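Local coordinates for protein cyclic UMP-AMP synthase (Rhodothermus marinus SG0.5JP17-172, PDB 6E0K) that joins UTP and ATP into the cyclic dinucleotide 3',3'-cUAMP, the second messenger of a CBASS antiphage defence system, using magnesium, at residues K232-F235 and C236-N240. Numbering follows the deposited sequence.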
loop_
_atom_site.group_PDB
_atom_site.type_symbol
_atom_site.label_atom_id
_atom_site.label_comp_id
_atom_site.label_asym_id
_atom_site.label_seq_id
_atom_site.Cartn_x
_atom_site.Cartn_y
_atom_site.Cartn_z
ATOM N N LYS A 232 0.086 -0.914 -25.212
ATOM C CA LYS A 232 -0.155 -2.250 -25.756
ATOM C C LYS A 232 1.072 -3.136 -25.577
ATOM O O LYS A 232 0.963 -4.293 -25.152
ATOM C CB LYS A 232 -0.542 -2.168 -27.234
ATOM C CG LYS A 232 -1.955 -1.669 -27.464
ATOM C CD LYS A 232 -2.270 -1.535 -28.945
ATOM C CE LYS A 232 -2.857 -2.806 -29.518
ATOM N NZ LYS A 232 -3.392 -2.509 -30.871
ATOM N N ASP A 233 2.252 -2.608 -25.904
ATOM C CA ASP A 233 3.472 -3.389 -25.738
ATOM C C ASP A 233 3.745 -3.670 -24.269
ATOM O O ASP A 233 4.226 -4.753 -23.920
ATOM C CB ASP A 233 4.661 -2.666 -26.373
ATOM C CG ASP A 233 4.537 -2.570 -27.883
ATOM O OD1 ASP A 233 3.998 -3.516 -28.490
ATOM O OD2 ASP A 233 4.964 -1.549 -28.456
ATOM N N THR A 234 3.446 -2.705 -23.395
ATOM C CA THR A 234 3.655 -2.916 -21.970
ATOM C C THR A 234 2.684 -3.955 -21.432
ATOM O O THR A 234 3.088 -4.870 -20.703
ATOM C CB THR A 234 3.510 -1.597 -21.212
ATOM O OG1 THR A 234 4.536 -0.692 -21.635
ATOM C CG2 THR A 234 3.642 -1.837 -19.715
ATOM N N PHE A 235 1.402 -3.845 -21.800
ATOM C CA PHE A 235 0.415 -4.817 -21.335
ATOM C C PHE A 235 0.884 -6.234 -21.648
ATOM O O PHE A 235 0.946 -7.090 -20.762
ATOM C CB PHE A 235 -0.950 -4.529 -21.984
ATOM C CG PHE A 235 -2.103 -5.352 -21.425
ATOM C CD1 PHE A 235 -2.216 -6.706 -21.714
ATOM C CD2 PHE A 235 -3.088 -4.754 -20.651
ATOM C CE1 PHE A 235 -3.275 -7.462 -21.219
ATOM C CE2 PHE A 235 -4.161 -5.507 -20.151
ATOM C CZ PHE A 235 -4.244 -6.860 -20.437
ATOM N N CYS A 236 1.295 -6.472 -22.893
ATOM C CA CYS A 236 1.648 -7.827 -23.311
ATOM C C CYS A 236 2.998 -8.250 -22.757
ATOM O O CYS A 236 3.165 -9.404 -22.339
ATOM C CB CYS A 236 1.635 -7.920 -24.833
ATOM S SG CYS A 236 -0.035 -7.822 -25.474
ATOM N N SER A 237 3.975 -7.340 -22.748
ATOM C CA SER A 237 5.298 -7.711 -22.251
ATOM C C SER A 237 5.250 -8.043 -20.768
ATOM O O SER A 237 5.903 -8.992 -20.317
ATOM C CB SER A 237 6.313 -6.593 -22.512
ATOM O OG SER A 237 6.536 -6.434 -23.908
ATOM N N VAL A 238 4.466 -7.282 -19.998
ATOM C CA VAL A 238 4.352 -7.544 -18.567
ATOM C C VAL A 238 3.657 -8.879 -18.326
ATOM O O VAL A 238 4.145 -9.724 -17.562
ATOM C CB VAL A 238 3.609 -6.386 -17.865
ATOM C CG1 VAL A 238 3.171 -6.799 -16.476
ATOM C CG2 VAL A 238 4.497 -5.129 -17.818
ATOM N N ILE A 239 2.499 -9.086 -18.968
ATOM C CA ILE A 239 1.712 -10.284 -18.691
ATOM C C ILE A 239 2.444 -11.525 -19.183
ATOM O O ILE A 239 2.448 -12.562 -18.512
ATOM C CB ILE A 239 0.305 -10.181 -19.313
ATOM C CG1 ILE A 239 -0.518 -9.086 -18.614
ATOM C CG2 ILE A 239 -0.405 -11.554 -19.273
ATOM C CD1 ILE A 239 -0.789 -9.346 -17.116
ATOM N N ASN A 240 3.093 -11.436 -20.341
ATOM C CA ASN A 240 3.816 -12.600 -20.845
ATOM C C ASN A 240 5.016 -12.952 -19.975
ATOM O O ASN A 240 5.319 -14.139 -19.806
ATOM C CB ASN A 240 4.235 -12.374 -22.290
ATOM C CG ASN A 240 3.085 -12.604 -23.248
ATOM O OD1 ASN A 240 2.256 -13.490 -23.024
ATOM N ND2 ASN A 240 3.017 -11.811 -24.304
#
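Phe235 and Ile239, one turn apart on helix 231-244, lie side by side and point the same way, a worked example of how the i to i+4 spacing of an alpha-helix sets side chains on the same side of the helix. Followed outward, Phe235 begins with CB 3.1 Å from Cys236 N, as expected of neighbours in the chain. CG is anti to the backbone N and beside the carbonyl carbon (chi1 -172°), which brings the ring edge to Cys236 N, near the ring plane and 3.7 Å from Phe235 CD1. Farther out, Phe235 CE1 reaches Ile239 CG1 at 4.1 Å, an oblique approach. The Ile239 branch that meets the ring is set beside the backbone N, where CG1 also packs 3.3 Å from Phe235 O. That carbonyl oxygen accepts the hydrogen bond of Ile239 N at 3.1 Å, so backbone and side chains join the same two residues.

One residue earlier on the helix, Thr234 and Val238 repeat the pattern: their CG2 methyls stand 3.9 Å apart, while Val238 N donates a hydrogen bond to Thr234 O, N-H...O angle 164°. The hydroxyl of Thr234 turns back to the start of the helix, hydrogen-bonded to Gly228 N and Thr230 O, which leaves the methyl for Val238. Cys236 and Ser237 continue the backbone ladder, their N atoms bonding to Lys232 O and Asp233 O.

The ring of Phe235 stacks with Trp283 of helix 269-285 and meets Phe193 of helix 186-202, which Val238 and Ile239 also touch. The four successive i+4 to i bonds are those of a regular alpha-helix; burial of Phe235, Val238 and Ile239, with Asp233 exposed, makes it amphipathic, with the side chain of Phe235 about 11 Å from that of ATP-binding Lys194.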